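Local atomic coordinates of branched-chain-amino-acid aminotransferase (Pseudomonas aeruginosa, PDB entry 6NST), a protein that probably exchanges amino groups between leucine, isoleucine or valine and 2-oxoglutarate, with pyridoxal 5'-phosphate as cofactor, in branched-chain amino-acid biosynthesis. Residues A180-M185 with E194-N199; G190-G195 with K239-D244; N199-K204 with F253-A258; A259-I264 with K283-Y288. The protein carries 1 engineered substitution. All blocks are in the same frame, centred on the assembly; numbering follows the deposited sequence.

Contact 1 (A180-M185 with E194-N199); sequences ADEAMM and EGSGEN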
# COMPACT_ATOMS: atom_id res chain seq x y z
N ALA A 180 0.62 27.59 10.42
CA ALA A 180 0.79 27.83 8.99
C ALA A 180 -0.49 28.39 8.38
O ALA A 180 -1.53 28.51 9.02
CB ALA A 180 1.20 26.53 8.29
N ASP A 181 -0.39 28.72 7.09
CA ASP A 181 -1.52 29.22 6.32
C ASP A 181 -2.15 28.16 5.44
O ASP A 181 -3.34 28.27 5.11
CB ASP A 181 -1.09 30.39 5.44
CG ASP A 181 -0.39 31.47 6.21
OD1 ASP A 181 -0.91 31.87 7.27
OD2 ASP A 181 0.70 31.91 5.77
N GLU A 182 -1.39 27.14 5.05
CA GLU A 182 -1.90 26.13 4.14
C GLU A 182 -1.21 24.81 4.43
O GLU A 182 -0.15 24.77 5.06
CB GLU A 182 -1.69 26.56 2.68
CG GLU A 182 -2.49 25.77 1.64
CD GLU A 182 -3.97 25.67 2.00
OE1 GLU A 182 -4.33 24.72 2.72
OE2 GLU A 182 -4.75 26.54 1.57
N ALA A 183 -1.83 23.73 3.99
CA ALA A 183 -1.28 22.39 4.12
C ALA A 183 -0.80 21.89 2.76
O ALA A 183 -1.29 22.33 1.71
CB ALA A 183 -2.32 21.42 4.70
N MET A 184 0.17 20.99 2.79
CA MET A 184 0.64 20.28 1.61
C MET A 184 0.23 18.82 1.76
O MET A 184 0.59 18.17 2.75
CB MET A 184 2.15 20.41 1.43
CG MET A 184 2.68 19.91 0.09
SD MET A 184 4.44 20.20 -0.20
CE MET A 184 5.19 19.01 0.91
N MET A 185 -0.52 18.31 0.79
CA MET A 185 -1.08 16.97 0.86
C MET A 185 -0.17 15.95 0.18
O MET A 185 0.38 16.22 -0.89
CB MET A 185 -2.46 16.91 0.21
CG MET A 185 -3.40 18.04 0.60
SD MET A 185 -3.81 18.01 2.34
CE MET A 185 -4.45 16.35 2.52
N GLU A 194 -0.96 17.99 -3.77
CA GLU A 194 -1.52 19.33 -3.93
C GLU A 194 -1.60 19.98 -2.55
O GLU A 194 -1.22 19.38 -1.54
CB GLU A 194 -2.90 19.27 -4.59
CG GLU A 194 -3.84 18.26 -3.95
CD GLU A 194 -5.17 18.16 -4.67
OE1 GLU A 194 -5.46 19.03 -5.51
OE2 GLU A 194 -5.92 17.20 -4.39
N GLY A 195 -2.08 21.22 -2.52
CA GLY A 195 -2.49 21.85 -1.29
C GLY A 195 -3.86 21.35 -0.87
O GLY A 195 -4.44 20.44 -1.46
N SER A 196 -4.40 21.99 0.18
CA SER A 196 -5.73 21.62 0.64
C SER A 196 -6.78 21.86 -0.44
O SER A 196 -7.77 21.12 -0.52
CB SER A 196 -6.08 22.39 1.91
OG SER A 196 -7.40 22.10 2.34
N GLY A 197 -6.59 22.88 -1.27
CA GLY A 197 -7.49 23.15 -2.37
C GLY A 197 -6.80 23.85 -3.53
O GLY A 197 -7.45 24.53 -4.32
N GLU A 198 -5.48 23.69 -3.62
CA GLU A 198 -4.69 24.31 -4.67
C GLU A 198 -3.70 23.31 -5.23
O GLU A 198 -3.21 22.43 -4.51
CB GLU A 198 -3.92 25.54 -4.16
CG GLU A 198 -4.71 26.51 -3.31
CD GLU A 198 -4.77 26.10 -1.85
OE1 GLU A 198 -4.09 25.12 -1.48
OE2 GLU A 198 -5.50 26.76 -1.08
N ASN A 199 -3.41 23.43 -6.52
CA ASN A 199 -2.31 22.69 -7.12
C ASN A 199 -0.99 23.37 -6.77
O ASN A 199 -0.92 24.59 -6.61
CB ASN A 199 -2.47 22.60 -8.63
CG ASN A 199 -3.57 21.64 -9.05
OD1 ASN A 199 -4.72 22.04 -9.26
ND2 ASN A 199 -3.23 20.36 -9.16

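Contact 2 (G190-G195 with K239-D244); sequences GYVAEG and KRITRD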
# COMPACT_ATOMS: atom_id res chain seq x y z
N GLY A 190 2.90 8.58 -0.59
CA GLY A 190 3.83 9.45 0.09
C GLY A 190 4.36 10.60 -0.74
O GLY A 190 5.13 11.42 -0.21
N TYR A 191 3.98 10.70 -2.01
CA TYR A 191 4.44 11.76 -2.88
C TYR A 191 3.53 12.98 -2.76
O TYR A 191 2.39 12.90 -2.31
CB TYR A 191 4.48 11.28 -4.33
CG TYR A 191 5.45 10.13 -4.54
CD1 TYR A 191 5.04 8.82 -4.40
CD2 TYR A 191 6.78 10.38 -4.85
CE1 TYR A 191 5.92 7.77 -4.57
CE2 TYR A 191 7.67 9.33 -5.03
CZ TYR A 191 7.23 8.03 -4.89
OH TYR A 191 8.10 6.98 -5.06
N VAL A 192 4.07 14.14 -3.16
CA VAL A 192 3.32 15.39 -3.08
C VAL A 192 2.20 15.38 -4.10
O VAL A 192 2.41 15.06 -5.28
CB VAL A 192 4.26 16.58 -3.29
CG1 VAL A 192 3.48 17.89 -3.30
CG2 VAL A 192 5.33 16.61 -2.21
N ALA A 193 1.00 15.74 -3.66
CA ALA A 193 -0.17 15.81 -4.54
C ALA A 193 -0.58 17.25 -4.80
O ALA A 193 -0.55 17.70 -5.95
CB ALA A 193 -1.33 15.02 -3.93
N GLU A 194 -0.96 17.99 -3.77
CA GLU A 194 -1.52 19.33 -3.93
C GLU A 194 -1.60 19.98 -2.55
O GLU A 194 -1.22 19.38 -1.54
CB GLU A 194 -2.90 19.27 -4.59
CG GLU A 194 -3.84 18.26 -3.95
CD GLU A 194 -5.17 18.16 -4.67
OE1 GLU A 194 -5.46 19.03 -5.51
OE2 GLU A 194 -5.92 17.20 -4.39
N GLY A 195 -2.08 21.22 -2.52
CA GLY A 195 -2.49 21.85 -1.29
C GLY A 195 -3.86 21.35 -0.87
O GLY A 195 -4.44 20.44 -1.46
N LYS A 239 6.02 15.17 -12.90
CA LYS A 239 6.63 13.96 -12.38
C LYS A 239 6.25 13.82 -10.91
O LYS A 239 5.62 14.71 -10.32
CB LYS A 239 8.15 13.99 -12.56
CG LYS A 239 8.89 15.00 -11.69
CD LYS A 239 10.39 14.93 -11.95
CE LYS A 239 11.18 15.70 -10.91
NZ LYS A 239 11.01 15.10 -9.56
N ARG A 240 6.63 12.69 -10.33
CA ARG A 240 6.39 12.47 -8.91
C ARG A 240 7.37 13.29 -8.09
O ARG A 240 8.58 13.27 -8.34
CB ARG A 240 6.53 10.98 -8.57
CG ARG A 240 5.70 10.08 -9.46
CD ARG A 240 5.98 8.62 -9.16
NE ARG A 240 5.01 8.05 -8.24
CZ ARG A 240 5.09 6.82 -7.73
NH1 ARG A 240 6.11 6.03 -8.06
NH2 ARG A 240 4.16 6.38 -6.90
N ILE A 241 6.84 14.04 -7.12
CA ILE A 241 7.62 14.96 -6.31
C ILE A 241 7.53 14.51 -4.86
O ILE A 241 6.43 14.27 -4.35
CB ILE A 241 7.11 16.41 -6.46
CG1 ILE A 241 7.27 16.89 -7.90
CG2 ILE A 241 7.83 17.34 -5.49
CD1 ILE A 241 6.69 18.27 -8.14
N THR A 242 8.68 14.39 -4.21
CA THR A 242 8.70 14.07 -2.79
C THR A 242 8.63 15.35 -1.96
O THR A 242 8.84 16.46 -2.46
CB THR A 242 9.95 13.28 -2.43
OG1 THR A 242 11.11 14.10 -2.63
CG2 THR A 242 10.06 12.04 -3.32
N ARG A 243 8.33 15.20 -0.67
CA ARG A 243 8.23 16.36 0.19
C ARG A 243 9.57 17.06 0.35
O ARG A 243 9.64 18.30 0.36
CB ARG A 243 7.65 15.97 1.56
CG ARG A 243 8.59 15.16 2.44
CD ARG A 243 8.33 15.45 3.90
NE ARG A 243 7.18 14.71 4.40
CZ ARG A 243 6.46 15.07 5.46
NH1 ARG A 243 5.43 14.32 5.83
NH2 ARG A 243 6.74 16.18 6.13
N ASP A 244 10.66 16.30 0.45
CA ASP A 244 11.97 16.91 0.63
C ASP A 244 12.51 17.51 -0.66
O ASP A 244 13.41 18.35 -0.62
CB ASP A 244 12.96 15.91 1.23
CG ASP A 244 12.95 14.56 0.53
OD1 ASP A 244 14.03 13.94 0.42
OD2 ASP A 244 11.87 14.11 0.09
O HOH W 1 7.49 12.67 0.19
O HOH W 2 4.07 14.09 -7.05

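Contact 3 (N199-K204 with F253-A258); sequences NIFIIK and FFTGTA. With SO4 (sulfate ion), chain G.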
# COMPACT_ATOMS: atom_id res chain seq x y z
N ASN A 199 -3.41 23.43 -6.52
CA ASN A 199 -2.31 22.69 -7.12
C ASN A 199 -0.99 23.37 -6.77
O ASN A 199 -0.92 24.59 -6.61
CB ASN A 199 -2.47 22.60 -8.63
CG ASN A 199 -3.57 21.64 -9.05
OD1 ASN A 199 -4.72 22.04 -9.26
ND2 ASN A 199 -3.23 20.36 -9.16
N ILE A 200 0.06 22.57 -6.64
CA ILE A 200 1.36 23.05 -6.16
C ILE A 200 2.38 22.96 -7.29
O ILE A 200 2.34 22.03 -8.10
CB ILE A 200 1.82 22.28 -4.91
CG1 ILE A 200 3.05 22.94 -4.29
CG2 ILE A 200 2.09 20.82 -5.23
CD1 ILE A 200 3.37 22.46 -2.88
N PHE A 201 3.27 23.94 -7.34
CA PHE A 201 4.36 23.98 -8.30
C PHE A 201 5.66 24.28 -7.56
O PHE A 201 5.65 24.95 -6.53
CB PHE A 201 4.14 25.07 -9.38
CG PHE A 201 3.03 24.76 -10.34
CD1 PHE A 201 1.70 24.89 -9.97
CD2 PHE A 201 3.32 24.39 -11.65
CE1 PHE A 201 0.68 24.62 -10.87
CE2 PHE A 201 2.30 24.12 -12.55
CZ PHE A 201 0.99 24.24 -12.16
N ILE A 202 6.76 23.76 -8.09
CA ILE A 202 8.09 24.09 -7.59
C ILE A 202 8.98 24.42 -8.77
O ILE A 202 8.77 23.93 -9.89
CB ILE A 202 8.70 22.97 -6.72
CG1 ILE A 202 8.98 21.72 -7.56
CG2 ILE A 202 7.79 22.63 -5.55
CD1 ILE A 202 9.65 20.61 -6.77
N ILE A 203 9.98 25.26 -8.53
CA ILE A 203 10.96 25.66 -9.53
C ILE A 203 12.34 25.30 -9.02
O ILE A 203 12.68 25.58 -7.86
CB ILE A 203 10.87 27.17 -9.85
CG1 ILE A 203 9.65 27.47 -10.72
CG2 ILE A 203 12.14 27.64 -10.55
CD1 ILE A 203 8.36 27.65 -9.96
N LYS A 204 13.14 24.66 -9.87
CA LYS A 204 14.52 24.30 -9.53
C LYS A 204 15.38 24.56 -10.76
O LYS A 204 15.20 23.91 -11.80
CB LYS A 204 14.61 22.84 -9.09
CG LYS A 204 15.99 22.43 -8.58
CD LYS A 204 16.45 23.32 -7.44
CE LYS A 204 17.77 22.84 -6.85
NZ LYS A 204 17.65 21.50 -6.21
N PHE A 253 4.88 27.61 -5.41
CA PHE A 253 3.65 28.37 -5.30
C PHE A 253 2.44 27.46 -5.46
O PHE A 253 2.56 26.31 -5.90
CB PHE A 253 3.59 29.53 -6.32
CG PHE A 253 3.69 29.10 -7.75
CD1 PHE A 253 2.56 28.80 -8.49
CD2 PHE A 253 4.93 29.02 -8.38
CE1 PHE A 253 2.65 28.41 -9.81
CE2 PHE A 253 5.03 28.64 -9.70
CZ PHE A 253 3.89 28.34 -10.42
N PHE A 254 1.29 28.00 -5.10
CA PHE A 254 -0.00 27.34 -5.23
C PHE A 254 -0.80 27.99 -6.35
O PHE A 254 -0.68 29.20 -6.60
CB PHE A 254 -0.80 27.43 -3.92
CG PHE A 254 -0.38 26.44 -2.87
CD1 PHE A 254 -0.21 25.10 -3.18
CD2 PHE A 254 -0.16 26.86 -1.57
CE1 PHE A 254 0.17 24.20 -2.20
CE2 PHE A 254 0.22 25.96 -0.59
CZ PHE A 254 0.38 24.62 -0.91
N THR A 255 -1.61 27.19 -7.03
CA THR A 255 -2.54 27.68 -8.04
C THR A 255 -3.94 27.20 -7.72
O THR A 255 -4.14 26.06 -7.29
CB THR A 255 -2.15 27.23 -9.45
OG1 THR A 255 -2.19 25.80 -9.53
CG2 THR A 255 -0.76 27.73 -9.81
N GLY A 256 -4.91 28.08 -7.93
CA GLY A 256 -6.30 27.74 -7.69
C GLY A 256 -7.18 28.90 -8.11
O GLY A 256 -6.71 30.02 -8.32
N THR A 257 -8.47 28.61 -8.25
CA THR A 257 -9.42 29.65 -8.64
C THR A 257 -9.49 30.75 -7.59
O THR A 257 -9.50 31.94 -7.93
CB THR A 257 -10.81 29.05 -8.87
OG1 THR A 257 -10.75 28.10 -9.95
CG2 THR A 257 -11.80 30.14 -9.23
N ALA A 258 -9.53 30.38 -6.31
CA ALA A 258 -9.57 31.39 -5.26
C ALA A 258 -8.17 31.87 -4.87
O ALA A 258 -8.01 33.04 -4.52
CB ALA A 258 -10.30 30.85 -4.04
S SO4 G . -9.04 25.13 -9.66
O1 SO4 G . -9.71 24.46 -10.77
O2 SO4 G . -9.99 25.98 -8.95
O3 SO4 G . -8.50 24.13 -8.73
O4 SO4 G . -7.95 25.95 -10.17
O HOH W 3 -5.03 24.53 -9.78

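Contact 4 (A259-I264 with K283-Y288); sequences AEVTPI and KLQKAY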
# COMPACT_ATOMS: atom_id res chain seq x y z
N ALA A 259 -7.17 31.00 -4.95
CA ALA A 259 -5.81 31.34 -4.57
C ALA A 259 -5.01 31.99 -5.70
O ALA A 259 -3.93 32.54 -5.42
CB ALA A 259 -5.07 30.10 -4.08
N GLU A 260 -5.50 31.94 -6.94
CA GLU A 260 -4.79 32.48 -8.09
C GLU A 260 -3.38 31.90 -8.16
O GLU A 260 -3.21 30.72 -8.46
CB GLU A 260 -4.78 34.01 -8.05
CG GLU A 260 -6.13 34.60 -7.68
CD GLU A 260 -6.19 36.10 -7.83
OE1 GLU A 260 -6.19 36.58 -8.99
OE2 GLU A 260 -6.25 36.80 -6.80
N VAL A 261 -2.37 32.72 -7.89
CA VAL A 261 -0.99 32.27 -7.78
C VAL A 261 -0.48 32.77 -6.44
O VAL A 261 -0.20 33.96 -6.27
CB VAL A 261 -0.10 32.77 -8.93
CG1 VAL A 261 1.32 32.26 -8.75
CG2 VAL A 261 -0.67 32.32 -10.27
N THR A 262 -0.35 31.86 -5.47
CA THR A 262 0.09 32.23 -4.13
C THR A 262 1.49 31.68 -3.88
O THR A 262 1.68 30.46 -3.86
CB THR A 262 -0.88 31.69 -3.08
OG1 THR A 262 -2.16 32.30 -3.26
CG2 THR A 262 -0.37 32.00 -1.67
N PRO A 263 2.50 32.53 -3.71
CA PRO A 263 3.86 32.03 -3.47
C PRO A 263 3.96 31.31 -2.13
O PRO A 263 3.20 31.55 -1.20
CB PRO A 263 4.72 33.30 -3.48
CG PRO A 263 3.89 34.33 -4.19
CD PRO A 263 2.47 34.00 -3.84
N ILE A 264 4.93 30.40 -2.06
CA ILE A 264 5.21 29.61 -0.87
C ILE A 264 6.63 29.91 -0.43
O ILE A 264 7.58 29.61 -1.16
CB ILE A 264 5.03 28.10 -1.12
CG1 ILE A 264 3.60 27.79 -1.55
CG2 ILE A 264 5.42 27.31 0.12
CD1 ILE A 264 3.43 26.38 -2.10
N LYS A 283 6.73 36.28 -12.47
CA LYS A 283 6.34 36.42 -13.86
C LYS A 283 5.06 35.65 -14.17
O LYS A 283 4.19 36.14 -14.91
CB LYS A 283 7.47 35.97 -14.78
CG LYS A 283 8.63 36.96 -14.85
CD LYS A 283 9.73 36.48 -15.79
CE LYS A 283 10.53 35.34 -15.19
NZ LYS A 283 11.67 34.94 -16.06
N LEU A 284 4.91 34.45 -13.60
CA LEU A 284 3.70 33.68 -13.83
C LEU A 284 2.51 34.28 -13.08
O LEU A 284 1.38 34.28 -13.59
CB LEU A 284 3.91 32.22 -13.42
CG LEU A 284 4.97 31.45 -14.22
CD1 LEU A 284 5.09 30.02 -13.73
CD2 LEU A 284 4.64 31.49 -15.71
N GLN A 285 2.74 34.79 -11.87
CA GLN A 285 1.69 35.50 -11.16
C GLN A 285 1.25 36.74 -11.92
O GLN A 285 0.05 37.00 -12.05
CB GLN A 285 2.18 35.87 -9.76
CG GLN A 285 1.10 36.39 -8.83
CD GLN A 285 1.64 36.76 -7.47
OE1 GLN A 285 2.63 37.48 -7.36
NE2 GLN A 285 0.99 36.27 -6.42
N LYS A 286 2.21 37.50 -12.45
CA LYS A 286 1.87 38.66 -13.27
C LYS A 286 1.09 38.25 -14.51
O LYS A 286 0.06 38.86 -14.84
CB LYS A 286 3.15 39.40 -13.66
CG LYS A 286 2.94 40.54 -14.65
CD LYS A 286 2.34 41.76 -13.97
CE LYS A 286 2.31 42.95 -14.92
NZ LYS A 286 3.66 43.24 -15.49
N ALA A 287 1.55 37.20 -15.19
CA ALA A 287 0.88 36.76 -16.41
C ALA A 287 -0.54 36.28 -16.13
O ALA A 287 -1.45 36.53 -16.92
CB ALA A 287 1.70 35.65 -17.08
N TYR A 288 -0.75 35.61 -15.00
CA TYR A 288 -2.09 35.12 -14.68
C TYR A 288 -3.02 36.27 -14.32
O TYR A 288 -4.18 36.29 -14.73
CB TYR A 288 -2.03 34.09 -13.55
CG TYR A 288 -3.40 33.55 -13.18
CD1 TYR A 288 -4.00 32.55 -13.94
CD2 TYR A 288 -4.08 34.04 -12.08
CE1 TYR A 288 -5.25 32.06 -13.61
CE2 TYR A 288 -5.33 33.55 -11.74
CZ TYR A 288 -5.91 32.56 -12.51
OH TYR A 288 -7.15 32.07 -12.18

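Contact 1 (A180-M185 with E194-N199)
The carbonyl oxygen of Glu194 receives the backbone N-H of Met185 in a short, straight bond: Met185 N lies 2.7 Å from Glu194 O, and the angle at the hydrogen is 163°. The side chain of Met185 settles on the same peptide. Its CG stands beside the backbone N (chi1 -46°), which brings it to 3.3 Å from Gly195 O. Bends at chi2 and chi3 turn the rest of the chain off the partner strand; the side chain also packs on Asn167 and Ala171 of helix 166-177. One step on, the pairing slackens. Ser196 N reaches Ala183 O only in a weak bond, and the CA of Gly195 makes a CA-H...O contact with that same oxygen at 3.3 Å.

The other half of the contact is acidic. Glu182 and Glu198 approach from opposite directions with their carboxylate planes turned 51° apart, and Glu182 OE2 comes within 2.8 Å of Glu198 OE2. Such closeness would be consistent with one of the two acids being protonated. Glu182 OE1 accepts the backbone N-H of Ala183 at 3.0 Å, on the anti side of the carboxylate, and packs closely on Ser196 CB. Phe254 of strand 251-256 packs against both glutamates.

Glu194 sends its own carboxylate elsewhere: OE2 forms a salt bridge with Arg149 and OE1 accepts the N-H of Leu217. The whole is a loosely paired beta hairpin, strands 182-186 and 192-195, of a class-IV aminotransferase, with the Glu194 side chain about 9 Å from that of Lys160, the lysine that by similarity carries the cofactor.

Contact 2 (G190-G195 with K239-D244)
Tyr191 and Arg240 form a cation-pi stack where the start of hairpin strand 192-195 meets the loop leading into helix 243-247. The guanidinium lies over one face of the ring, with centres 4.0 Å apart and planes inclined by 28°. The overlap is off-centre, toward the CE1 rim, where Arg240 NH2 is 3.2 Å from Tyr191 CE1. A bend at chi3 (96°) folds the arginine back over the ring. NH2 forms salt bridges with Glu189 of its own chain and Glu189 of a neighbouring subunit, so the stack lies at a subunit interface.

Among the hydrogen bonds, one joins the backbones directly: Val192 N to Ile241 O, 2.6 Å and almost straight at 171°. Two waters serve as further bridges. One donates to Gly190 O and accepts from Arg243 N; the other links Val192 O with Ile241 N in the same sense.

Apolar contacts complete the interface. Val192 CG2, placed beside its own backbone N, touches Ile241 CG2 at 4.2 Å, and Thr242 CG2 approaches the tyrosine ring obliquely. Thr242 is the N-cap of the helix: its OG1 caps Glu245 N and donates to Asp244 OD2 from above the carboxylate plane, at 2.8 Å.

Contact 3 (N199-K204 with F253-A258)
Strands 199-204 and 251-256 are antiparallel neighbours in the mixed sheet of the chain, with Asn199 about 9 Å, side chain to side chain, from Lys160, the probable cofactor lysine. Two hydrogen-bonded pairs, Asn199 with Thr255 and Phe201 with Phe253, flank the non-hydrogen-bonded pair Ile200 with Phe254. Asn199 O takes the N-H of Thr255 at 2.7 Å, and Phe253 O takes that of Phe201 at 2.9 Å; each pair is completed by the reciprocal bond.

On the face that carries the paired phenylalanines, the two rings are almost parallel, at 5°, but slid so far that they barely overlap. Instead, the CB of Phe201 sits over the Phe253 ring, 3.7 Å from its centroid, as a CH-pi contact. Phe253 holds its CG between backbone N and carbonyl carbon (chi1 59°), which swings the ring across to Phe201. Ile203 CD1 then meets the edge of that ring, 3.5 Å from Phe253 CE2. On the opposite face Ile200 CD1 meets Phe254 CE1, 3.7 Å apart.

Polar groups gather where strand 199-204 begins and strand 251-256 ends. Asn199 ND2 donates to Leu217 O, and a water lies 2.6 Å from Asn199 OD1. Thr257 N donates to O2 of a sulfate, probably from the crystallisation liquor, which Arg61 also binds. Aromatic packing between the strands thus gives way, just past the end of strand 251-256, to a polar pocket that holds an anion here.

Contact 4 (A259-I264 with K283-Y288)
The chain turns a corner at Val261, between the loop after strand 251-256 and strand 262-267, and this corner rests on helix 279-292, the CA atoms of Val261 and Gln285 being 5.4 Å apart. The positive phi of Glu260, 53°, helps redirect the chain just before Val261. Within the turn, Thr262 OG1 donates to a lone pair of Ala259 O, in the carbonyl plane, at 2.8 Å.

Val261 points at the helix and lies between two of its side chains. CG1 packs on Gln285 CB at 3.8 Å, while CG2 faces Tyr288 CB at 4.0 Å. Gln285 extends its chain past the valine, with CG anti to the backbone N (chi1 -170°), and its amide arrives at the valine carbonyl: NE2 donates to Val261 O over 2.6 Å. That bond is bent at the hydrogen, 135°, and the acceptor is tilted from the amide plane. Pro263 crosses the Gln285 side chain at about a right angle, with CD 3.7 Å from Gln285 NE2. Farther along the helix, Glu260 CB touches Tyr288 CE2 at 3.8 Å, and the tyrosine ring packs on helix 220-231 as well.

Gln285 NE2 also donates to Leu136 O, and its OE1 accepts from Arg277. With both ends of the amide engaged, its rotation is fixed, and the carbonyl of buried Val261 is satisfied at a corner by a helix side chain.

All four contacts reach one mixed sheet; together they join its strands to one another, to the loop before helix 243-247 and to helix 279-292. Contacts 1 and 2 share Glu194 and Gly195 on strand 192-195, their centres 11 Å apart. Contact 3 lies about 9 Å from contact 1 and 8 Å from contact 4, centre to centre; it shares Asn199 with the former and meets the latter through neighbouring strands 251-256 and 262-267. Contacts 2 and 4 are the most distant pair, about 20 Å between centres. Along the chain, contacts 2 and 3 interleave, whereas contact 4 follows the rest. Contacts 1 and 3 lie near the probable cofactor lysine, and contact 2 makes the most extensive contacts with neighbouring subunits.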